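Local coordinates for putative peptide ABC-transport system periplasmic peptide-binding protein (Campylobacter jejuni, PDB 4OEV) that binds a nickel(II) ion outside the cytoplasmic membrane and probably hands it to an ABC-type importer, although its family is generally assigned to peptide transport, at residues S220-F225 / A463-K468; N250-D255 / A314-N319; P387-F392 / K439-F444. One frame throughout, in Å; residues are numbered along the deposited sequence.

How the contacts relate
Three separate places in the fold are sampled, and none touches another: the nearest atoms of contacts 1 and 3 lie about 15 Å apart, those of contacts 2 and 3 about 16 Å. Contacts 1 and 3 are buried, on opposite sides of the chain's centre, whereas contact 2 is partly buried and its centre lies about 32 Å from the centre of the chain. Helix 434-450 of contact 3 leads into strand 454-467 of contact 1. The two buried contacts differ in chemistry: contact 1 is wholly apolar against a sheet, while contact 3 sets a proline on a tyrosine ring beside buried charges and a water. Contact 2 adds a water-bridged carboxylate to a phenylalanine pair.

Contact 1 (S220-F225 / A463-K468); sequences SLLNIF and ALVYNK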
loop_
_atom_site.group_PDB
_atom_site.type_symbol
_atom_site.label_atom_id
_atom_site.label_comp_id
_atom_site.label_asym_id
_atom_site.label_seq_id
_atom_site.Cartn_x
_atom_site.Cartn_y
_atom_site.Cartn_z
ATOM N N SER A 220 19.351 -3.865 -6.263
ATOM C CA SER A 220 20.620 -3.259 -6.662
ATOM C C SER A 220 21.725 -3.475 -5.638
ATOM O O SER A 220 22.912 -3.247 -5.922
ATOM C CB SER A 220 20.459 -1.764 -6.900
ATOM O OG SER A 220 20.269 -1.070 -5.675
ATOM N N LEU A 221 21.339 -3.930 -4.455
ATOM C CA LEU A 221 22.274 -4.062 -3.356
ATOM C C LEU A 221 22.451 -5.494 -2.899
ATOM O O LEU A 221 23.224 -5.733 -1.985
ATOM C CB LEU A 221 21.812 -3.202 -2.175
ATOM C CG LEU A 221 21.848 -1.698 -2.440
ATOM C CD1 LEU A 221 20.938 -0.931 -1.487
ATOM C CD2 LEU A 221 23.280 -1.173 -2.346
ATOM N N LEU A 222 21.787 -6.447 -3.560
ATOM C CA LEU A 222 21.741 -7.836 -3.066
ATOM C C LEU A 222 23.072 -8.552 -3.244
ATOM O O LEU A 222 23.392 -9.553 -2.551
ATOM C CB LEU A 222 20.656 -8.621 -3.784
ATOM C CG LEU A 222 19.231 -8.440 -3.259
ATOM C CD1 LEU A 222 18.295 -9.410 -3.971
ATOM C CD2 LEU A 222 19.143 -8.554 -1.710
ATOM N N ASN A 223 23.866 -8.034 -4.163
ATOM C CA ASN A 223 25.137 -8.693 -4.418
ATOM C C ASN A 223 26.032 -8.751 -3.179
ATOM O O ASN A 223 26.808 -9.694 -3.024
ATOM C CB ASN A 223 25.904 -8.003 -5.566
ATOM C CG ASN A 223 25.323 -8.307 -6.938
ATOM O OD1 ASN A 223 24.263 -8.928 -7.060
ATOM N ND2 ASN A 223 26.051 -7.887 -7.999
ATOM N N ILE A 224 25.955 -7.769 -2.290
ATOM C CA ILE A 224 26.835 -7.871 -1.138
ATOM C C ILE A 224 26.315 -8.841 -0.058
ATOM O O ILE A 224 26.995 -9.010 0.953
ATOM C CB ILE A 224 27.110 -6.511 -0.488
ATOM C CG1 ILE A 224 25.845 -5.976 0.187
ATOM C CG2 ILE A 224 27.634 -5.528 -1.529
ATOM C CD1 ILE A 224 26.127 -4.822 1.129
ATOM N N PHE A 225 25.146 -9.470 -0.280
ATOM C CA PHE A 225 24.621 -10.501 0.656
ATOM C C PHE A 225 24.597 -11.929 0.070
ATOM O O PHE A 225 24.592 -12.915 0.826
ATOM C CB PHE A 225 23.199 -10.130 1.130
ATOM C CG PHE A 225 23.182 -8.925 1.999
ATOM C CD1 PHE A 225 23.636 -8.991 3.302
ATOM C CD2 PHE A 225 22.796 -7.685 1.476
ATOM C CE1 PHE A 225 23.678 -7.858 4.097
ATOM C CE2 PHE A 225 22.827 -6.546 2.270
ATOM C CZ PHE A 225 23.275 -6.618 3.564
ATOM N N ALA A 463 13.098 -8.660 -1.601
ATOM C CA ALA A 463 14.128 -9.492 -1.016
ATOM C C ALA A 463 14.214 -9.200 0.475
ATOM O O ALA A 463 14.669 -8.125 0.878
ATOM C CB ALA A 463 15.512 -9.249 -1.727
ATOM N N LEU A 464 13.750 -10.147 1.292
ATOM C CA LEU A 464 13.926 -10.038 2.730
ATOM C C LEU A 464 15.288 -10.564 3.106
ATOM O O LEU A 464 15.564 -11.779 3.014
ATOM C CB LEU A 464 12.817 -10.796 3.499
ATOM C CG LEU A 464 13.000 -10.871 5.022
ATOM C CD1 LEU A 464 13.303 -9.512 5.643
ATOM C CD2 LEU A 464 11.724 -11.493 5.647
ATOM N N VAL A 465 16.154 -9.672 3.553
ATOM C CA VAL A 465 17.486 -10.145 3.910
ATOM C C VAL A 465 17.618 -10.271 5.415
ATOM O O VAL A 465 17.355 -9.321 6.150
ATOM C CB VAL A 465 18.599 -9.246 3.409
ATOM C CG1 VAL A 465 19.927 -9.844 3.813
ATOM C CG2 VAL A 465 18.514 -9.078 1.892
ATOM N N TYR A 466 18.033 -11.423 5.887
ATOM C CA TYR A 466 17.963 -11.616 7.337
ATOM C C TYR A 466 19.183 -12.325 7.932
ATOM O O TYR A 466 19.723 -13.302 7.389
ATOM C CB TYR A 466 16.654 -12.382 7.704
ATOM C CG TYR A 466 16.593 -13.769 7.075
ATOM C CD1 TYR A 466 16.080 -13.947 5.782
ATOM C CD2 TYR A 466 17.090 -14.874 7.739
ATOM C CE1 TYR A 466 16.079 -15.202 5.189
ATOM C CE2 TYR A 466 17.076 -16.139 7.156
ATOM C CZ TYR A 466 16.554 -16.280 5.881
ATOM O OH TYR A 466 16.548 -17.519 5.297
ATOM N N ASN A 467 19.604 -11.827 9.084
ATOM C CA ASN A 467 20.548 -12.552 9.937
ATOM C C ASN A 467 20.191 -14.041 10.019
ATOM O O ASN A 467 19.062 -14.404 10.357
ATOM C CB ASN A 467 20.561 -11.918 11.319
ATOM C CG ASN A 467 21.505 -12.597 12.239
ATOM O OD1 ASN A 467 21.104 -13.201 13.223
ATOM N ND2 ASN A 467 22.791 -12.508 11.914
ATOM N N LYS A 468 21.156 -14.896 9.683
ATOM C CA LYS A 468 20.911 -16.316 9.513
ATOM C C LYS A 468 20.439 -16.981 10.798
ATOM O O LYS A 468 19.983 -18.123 10.777
ATOM C CB LYS A 468 22.191 -17.024 9.014
ATOM C CG LYS A 468 21.940 -18.328 8.242
ATOM C CD LYS A 468 20.976 -18.070 7.078
ATOM C CE LYS A 468 20.960 -19.219 6.074
ATOM N NZ LYS A 468 20.079 -18.880 4.903
#
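Leu222 lays its two methyl branches over the side chain of Ala463, with Leu222 CD1 at 3.6 Å from Ala463 CB and CD2 almost as near. Leu222 CD2 also reaches the next inward-facing residue of the strand, lying 3.7 Å from Val465 CG2, and the Leu222 and Val465 side chains run past each other in opposite directions. Val465 works with both branches. While CG2 meets the leucine, CG1 stands anti to the backbone N (chi1 -179°) and is carried over one face of the Phe225 ring. Val465 CG1 lies 4.0 Å from the centroid of the Phe225 ring and 21° off its normal, a CH-pi contact displaced toward the CG-CD1 side, where Val465 CG1 is 3.8 Å from Phe225 CG. The backbone bond from Phe225 N to Leu222 O, 2.9 Å long, ties together the two residues that face the strand. Ala463 and Val465 turn their side chains toward 220-225, and Leu464 between them points away, the alternation of a beta strand. Strand 454-467 belongs to an antiparallel sheet, with backbone bonds from Ala463 to Ile217 and from Val465 to Ala215; Phe231 meets the Phe225 ring edge-to-face. Between the two segments, where Leu222 leads into the short helix 223-226, the contact is purely apolar: it depends on the fit of methyl groups and a ring face, with no directional bond.

Contact 2 (N250-D255 / A314-N319); sequences NEFLKD and AGFKKN
The N-cap of helix 256-265 meets the C-terminal end of helix 304-313 here, with Asp255 set against Ala314 and Phe252 against Phe316. Asp255 is directed at Ala314 from its CB on, and with an extended chi1 of -171° its OD2 comes to 3.8 Å from Ala314 CB. A water bridges the segments where no direct hydrogen bond does, donating to Asp255 OD2 and, at 3.1 Å, to Ala314 O; its distance to the carboxylate is unusually short. The other oxygen, Asp255 OD1, accepts from Lys257 N, and Ala314 O also receives Lys326 NZ.

Beside this polar pair the contact is aromatic. Phe252 CD1 lies 3.8 Å from Phe316 CZ, at the edge of the Phe316 ring and near its plane, and the two side chains are set obliquely. Leu331 of strand 329-338 touches both phenylalanines, and Glu251 CG covers one face of the Phe252 ring. Asn250 holds the turn from which Phe252 reaches across, as its OD1 takes two backbone N-H groups. Leu253 N, 2.8 Å from Asn250 OD1, comes in the carbonyl plane on a lone pair with a nearly straight bond (171°), while Phe252 N, 2.9 Å from Asn250 OD1, sits above that plane and is more bent. Gly315, with positive phi (100°), turns the chain out of the helix toward strand 317-318. The arrangement thus sets a helix start beside a helix finish: an N-cap aspartate at 255 facing the Schellman motif that ends helix 304-313.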
loop_
_atom_site.group_PDB
_atom_site.type_symbol
_atom_site.label_atom_id
_atom_site.label_comp_id
_atom_site.label_asym_id
_atom_site.label_seq_id
_atom_site.Cartn_x
_atom_site.Cartn_y
_atom_site.Cartn_z
ATOM N N ASN A 250 -1.059 19.352 -15.313
ATOM C CA ASN A 250 0.046 19.844 -16.184
ATOM C C ASN A 250 -0.452 20.110 -17.598
ATOM O O ASN A 250 -1.179 19.284 -18.147
ATOM C CB ASN A 250 1.186 18.803 -16.177
ATOM C CG ASN A 250 2.332 19.198 -17.122
ATOM O OD1 ASN A 250 2.281 18.852 -18.292
ATOM N ND2 ASN A 250 3.338 19.913 -16.622
ATOM N N GLU A 251 -0.049 21.230 -18.221
ATOM C CA GLU A 251 -0.634 21.635 -19.517
ATOM C C GLU A 251 -0.373 20.608 -20.637
ATOM O O GLU A 251 -1.224 20.382 -21.508
ATOM C CB GLU A 251 -0.103 23.028 -19.952
ATOM C CG GLU A 251 1.416 23.069 -20.189
ATOM C CD GLU A 251 1.896 24.372 -20.837
ATOM O OE1 GLU A 251 1.302 24.789 -21.865
ATOM O OE2 GLU A 251 2.853 24.982 -20.301
ATOM N N PHE A 252 0.756 19.896 -20.558
ATOM C CA PHE A 252 1.048 18.900 -21.564
ATOM C C PHE A 252 0.474 17.560 -21.190
ATOM O O PHE A 252 -0.151 16.883 -22.026
ATOM C CB PHE A 252 2.587 18.742 -21.780
ATOM C CG PHE A 252 3.263 20.016 -22.121
ATOM C CD1 PHE A 252 2.936 20.685 -23.305
ATOM C CD2 PHE A 252 4.224 20.570 -21.270
ATOM C CE1 PHE A 252 3.538 21.894 -23.636
ATOM C CE2 PHE A 252 4.866 21.776 -21.602
ATOM C CZ PHE A 252 4.504 22.453 -22.776
ATOM N N LEU A 253 0.715 17.143 -19.948
ATOM C CA LEU A 253 0.303 15.815 -19.520
ATOM C C LEU A 253 -1.235 15.677 -19.466
ATOM O O LEU A 253 -1.743 14.560 -19.582
ATOM C CB LEU A 253 0.925 15.446 -18.139
ATOM C CG LEU A 253 2.466 15.367 -18.129
ATOM C CD1 LEU A 253 2.908 14.848 -16.746
ATOM C CD2 LEU A 253 3.093 14.519 -19.269
ATOM N N LYS A 254 -1.984 16.786 -19.360
ATOM C CA LYS A 254 -3.443 16.592 -19.377
ATOM C C LYS A 254 -3.923 15.976 -20.701
ATOM O O LYS A 254 -4.962 15.337 -20.750
ATOM C CB LYS A 254 -4.152 17.896 -19.148
ATOM C CG LYS A 254 -3.909 18.969 -20.250
ATOM C CD LYS A 254 -4.859 20.153 -20.048
ATOM C CE LYS A 254 -4.890 20.580 -18.586
ATOM N NZ LYS A 254 -5.713 21.791 -18.321
ATOM N N ASP A 255 -3.160 16.186 -21.777
ATOM C CA ASP A 255 -3.560 15.776 -23.112
ATOM C C ASP A 255 -3.489 14.269 -23.305
ATOM O O ASP A 255 -2.427 13.636 -23.175
ATOM C CB ASP A 255 -2.651 16.465 -24.183
ATOM C CG ASP A 255 -3.146 16.271 -25.611
ATOM O OD1 ASP A 255 -3.700 15.182 -25.952
ATOM O OD2 ASP A 255 -2.954 17.204 -26.429
ATOM N N ALA A 314 -1.182 15.590 -31.996
ATOM C CA ALA A 314 -1.618 16.483 -30.930
ATOM C C ALA A 314 -1.199 17.906 -31.206
ATOM O O ALA A 314 -1.453 18.801 -30.406
ATOM C CB ALA A 314 -1.093 16.008 -29.531
ATOM N N GLY A 315 -0.558 18.107 -32.343
ATOM C CA GLY A 315 -0.222 19.436 -32.826
ATOM C C GLY A 315 1.212 19.862 -32.579
ATOM O O GLY A 315 1.559 20.999 -32.878
ATOM N N PHE A 316 2.037 18.947 -32.059
ATOM C CA PHE A 316 3.453 19.241 -31.800
ATOM C C PHE A 316 4.307 19.027 -33.053
ATOM O O PHE A 316 3.952 18.259 -33.959
ATOM C CB PHE A 316 3.999 18.385 -30.626
ATOM C CG PHE A 316 3.418 18.738 -29.291
ATOM C CD1 PHE A 316 2.250 18.116 -28.810
ATOM C CD2 PHE A 316 4.034 19.695 -28.496
ATOM C CE1 PHE A 316 1.710 18.447 -27.604
ATOM C CE2 PHE A 316 3.488 20.027 -27.238
ATOM C CZ PHE A 316 2.322 19.405 -26.806
ATOM N N LYS A 317 5.430 19.733 -33.128
ATOM C CA LYS A 317 6.341 19.587 -34.272
ATOM C C LYS A 317 7.767 19.625 -33.756
ATOM O O LYS A 317 8.064 20.460 -32.912
ATOM C CB LYS A 317 6.101 20.713 -35.297
ATOM C CG LYS A 317 7.136 20.750 -36.453
ATOM C CD LYS A 317 6.855 21.951 -37.410
ATOM C CE LYS A 317 8.128 22.389 -38.154
ATOM N NZ LYS A 317 9.228 22.858 -37.232
ATOM N N LYS A 318 8.630 18.714 -34.204
ATOM C CA LYS A 318 10.043 18.741 -33.800
ATOM C C LYS A 318 10.731 20.031 -34.234
ATOM O O LYS A 318 10.686 20.399 -35.402
ATOM C CB LYS A 318 10.789 17.531 -34.362
ATOM C CG LYS A 318 10.613 16.272 -33.501
ATOM C CD LYS A 318 11.618 15.204 -33.865
ATOM C CE LYS A 318 11.302 13.878 -33.203
ATOM N NZ LYS A 318 12.535 13.010 -33.230
ATOM N N ASN A 319 11.327 20.753 -33.294
ATOM C CA ASN A 319 11.967 21.996 -33.701
ATOM C C ASN A 319 13.387 21.681 -34.236
ATOM O O ASN A 319 13.720 20.512 -34.424
ATOM C CB ASN A 319 11.991 23.020 -32.554
ATOM C CG ASN A 319 12.715 22.520 -31.327
ATOM O OD1 ASN A 319 13.533 21.603 -31.398
ATOM N ND2 ASN A 319 12.372 23.096 -30.159
HETATM O O HOH W 1 -3.879 17.989 -28.587
#

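Contact 3 (P387-F392 / K439-F444); sequences PLDPDF and KYYKDF
Pro390 rests on one face of the Tyr441 ring, and this is the close-packed half of the contact. Pro390 CB lies 4.2 Å from the centroid of the Tyr441 ring and 21° off its normal, a CH-pi contact shifted toward the rim at the hydroxyl end; Pro390 CG packs beside it, 3.7 Å from Tyr441 CE2. Proline and tyrosine side chains cross at about a right angle. The tyrosine ring is brought out from helix 434-450 by a CG anti to the carbonyl carbon (chi1 -76°), and Ala428 of helix 419-429 also touches it. Leu287 and Trp291 pack on Pro390.

At the hydroxyl end the fit is looser and runs through a solvent molecule. Tyr441 OH approaches Asp391 N no closer than 3.8 Å, and no direct hydrogen bond joins the segments. Instead a water accepts from Tyr441 OH at 2.8 Å and donates to Asp391 OD1 at 3.1 Å. Although this side is hydrated, it is buried and rich in charge: Asp391 OD1 also forms a salt bridge with Arg429, OD2 is bonded to Tyr126 OH, and Asp389 OD2 pairs with Arg437 from the tyrosine's own helix. These arginines probably help keep both aspartates ionised.

Bonds within the loop shape the turn that carries Pro390. Asp389 OD1 accepts Asp391 N at 3.0 Å on its anti side, tilted 24° out of the carboxylate plane, and Phe392 N bonds back to Asp389 O. The loop that presents Pro390 to the helix is therefore an Asx turn at Asp389 combined with a type I beta turn from Asp389 to Phe392.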
loop_
_atom_site.group_PDB
_atom_site.type_symbol
_atom_site.label_atom_id
_atom_site.label_comp_id
_atom_site.label_asym_id
_atom_site.label_seq_id
_atom_site.Cartn_x
_atom_site.Cartn_y
_atom_site.Cartn_z
ATOM N N PRO A 387 -2.455 -7.096 -1.675
ATOM C CA PRO A 387 -2.844 -8.459 -1.986
ATOM C C PRO A 387 -4.284 -8.720 -1.506
ATOM O O PRO A 387 -4.839 -9.784 -1.751
ATOM C CB PRO A 387 -1.846 -9.298 -1.191
ATOM C CG PRO A 387 -1.556 -8.462 -0.003
ATOM C CD PRO A 387 -1.674 -7.012 -0.430
ATOM N N LEU A 388 -4.852 -7.783 -0.776
ATOM C CA LEU A 388 -6.245 -7.971 -0.311
ATOM C C LEU A 388 -7.272 -7.610 -1.398
ATOM O O LEU A 388 -6.919 -7.503 -2.576
ATOM C CB LEU A 388 -6.466 -7.157 0.959
ATOM C CG LEU A 388 -5.477 -7.553 2.049
ATOM C CD1 LEU A 388 -5.866 -6.868 3.313
ATOM C CD2 LEU A 388 -5.369 -9.066 2.239
ATOM N N ASP A 389 -8.525 -7.372 -1.002
ATOM C CA ASP A 389 -9.588 -7.069 -1.958
ATOM C C ASP A 389 -9.204 -5.978 -2.972
ATOM O O ASP A 389 -8.567 -4.947 -2.629
ATOM C CB ASP A 389 -10.883 -6.671 -1.201
ATOM C CG ASP A 389 -12.080 -6.645 -2.112
ATOM O OD1 ASP A 389 -12.265 -5.626 -2.833
ATOM O OD2 ASP A 389 -12.790 -7.686 -2.172
ATOM N N PRO A 390 -9.543 -6.202 -4.248
ATOM C CA PRO A 390 -9.146 -5.234 -5.291
ATOM C C PRO A 390 -9.612 -3.798 -5.073
ATOM O O PRO A 390 -9.072 -2.897 -5.718
ATOM C CB PRO A 390 -9.792 -5.797 -6.555
ATOM C CG PRO A 390 -10.869 -6.766 -6.066
ATOM C CD PRO A 390 -10.232 -7.375 -4.827
ATOM N N ASP A 391 -10.604 -3.583 -4.213
ATOM C CA ASP A 391 -11.067 -2.237 -3.892
ATOM C C ASP A 391 -10.009 -1.399 -3.201
ATOM O O ASP A 391 -9.955 -0.185 -3.410
ATOM C CB ASP A 391 -12.331 -2.321 -2.977
ATOM C CG ASP A 391 -12.965 -0.923 -2.678
ATOM O OD1 ASP A 391 -13.295 -0.180 -3.625
ATOM O OD2 ASP A 391 -13.140 -0.565 -1.491
ATOM N N PHE A 392 -9.159 -2.024 -2.364
ATOM C CA PHE A 392 -8.380 -1.225 -1.381
ATOM C C PHE A 392 -7.308 -0.275 -1.952
ATOM O O PHE A 392 -7.096 0.858 -1.425
ATOM C CB PHE A 392 -7.728 -2.182 -0.364
ATOM C CG PHE A 392 -8.714 -2.807 0.575
ATOM C CD1 PHE A 392 -9.922 -2.206 0.808
ATOM C CD2 PHE A 392 -8.455 -4.047 1.162
ATOM C CE1 PHE A 392 -10.877 -2.806 1.680
ATOM C CE2 PHE A 392 -9.394 -4.637 2.017
ATOM C CZ PHE A 392 -10.606 -4.015 2.269
ATOM N N LYS A 439 -16.637 -8.436 -13.921
ATOM C CA LYS A 439 -17.082 -7.676 -15.090
ATOM C C LYS A 439 -16.791 -6.193 -14.931
ATOM O O LYS A 439 -16.273 -5.557 -15.844
ATOM C CB LYS A 439 -18.572 -7.880 -15.335
ATOM C CG LYS A 439 -19.109 -7.165 -16.552
ATOM C CD LYS A 439 -20.631 -6.921 -16.404
ATOM C CE LYS A 439 -21.172 -5.903 -17.442
ATOM N NZ LYS A 439 -20.419 -4.592 -17.562
ATOM N N TYR A 440 -17.130 -5.645 -13.780
ATOM C CA TYR A 440 -16.921 -4.234 -13.501
ATOM C C TYR A 440 -15.423 -3.882 -13.398
ATOM O O TYR A 440 -14.971 -2.815 -13.864
ATOM C CB TYR A 440 -17.667 -3.884 -12.231
ATOM C CG TYR A 440 -19.177 -4.018 -12.392
ATOM C CD1 TYR A 440 -19.817 -3.641 -13.579
ATOM C CD2 TYR A 440 -19.955 -4.515 -11.363
ATOM C CE1 TYR A 440 -21.217 -3.741 -13.719
ATOM C CE2 TYR A 440 -21.344 -4.633 -11.494
ATOM C CZ TYR A 440 -21.959 -4.240 -12.661
ATOM O OH TYR A 440 -23.318 -4.368 -12.760
ATOM N N TYR A 441 -14.650 -4.780 -12.789
ATOM C CA TYR A 441 -13.195 -4.578 -12.749
ATOM C C TYR A 441 -12.657 -4.647 -14.168
ATOM O O TYR A 441 -11.764 -3.899 -14.503
ATOM C CB TYR A 441 -12.516 -5.626 -11.823
ATOM C CG TYR A 441 -12.747 -5.237 -10.403
ATOM C CD1 TYR A 441 -12.431 -3.951 -9.987
ATOM C CD2 TYR A 441 -13.383 -6.093 -9.502
ATOM C CE1 TYR A 441 -12.673 -3.538 -8.718
ATOM C CE2 TYR A 441 -13.643 -5.683 -8.219
ATOM C CZ TYR A 441 -13.267 -4.404 -7.831
ATOM O OH TYR A 441 -13.496 -3.944 -6.573
ATOM N N LYS A 442 -13.241 -5.488 -15.042
ATOM C CA LYS A 442 -12.807 -5.427 -16.440
ATOM C C LYS A 442 -13.113 -4.056 -17.068
ATOM O O LYS A 442 -12.247 -3.465 -17.729
ATOM C CB LYS A 442 -13.448 -6.547 -17.260
ATOM C CG LYS A 442 -13.052 -6.525 -18.734
ATOM C CD LYS A 442 -13.983 -7.403 -19.558
ATOM C CE LYS A 442 -13.410 -7.750 -20.920
ATOM N NZ LYS A 442 -13.473 -6.608 -21.904
ATOM N N ASP A 443 -14.301 -3.501 -16.812
ATOM C CA ASP A 443 -14.635 -2.145 -17.273
ATOM C C ASP A 443 -13.613 -1.120 -16.753
ATOM O O ASP A 443 -13.123 -0.257 -17.484
ATOM C CB ASP A 443 -16.042 -1.740 -16.798
ATOM C CG ASP A 443 -17.145 -2.501 -17.516
ATOM O OD1 ASP A 443 -16.892 -3.017 -18.615
ATOM O OD2 ASP A 443 -18.272 -2.599 -16.970
ATOM N N PHE A 444 -13.279 -1.246 -15.482
ATOM C CA PHE A 444 -12.307 -0.393 -14.871
ATOM C C PHE A 444 -10.926 -0.452 -15.585
ATOM O O PHE A 444 -10.337 0.593 -15.953
ATOM C CB PHE A 444 -12.194 -0.793 -13.391
ATOM C CG PHE A 444 -10.958 -0.249 -12.703
ATOM C CD1 PHE A 444 -10.779 1.101 -12.567
ATOM C CD2 PHE A 444 -9.997 -1.102 -12.184
ATOM C CE1 PHE A 444 -9.669 1.621 -11.936
ATOM C CE2 PHE A 444 -8.881 -0.602 -11.555
ATOM C CZ PHE A 444 -8.703 0.766 -11.427
HETATM O O HOH W 2 -13.758 -1.153 -6.507
#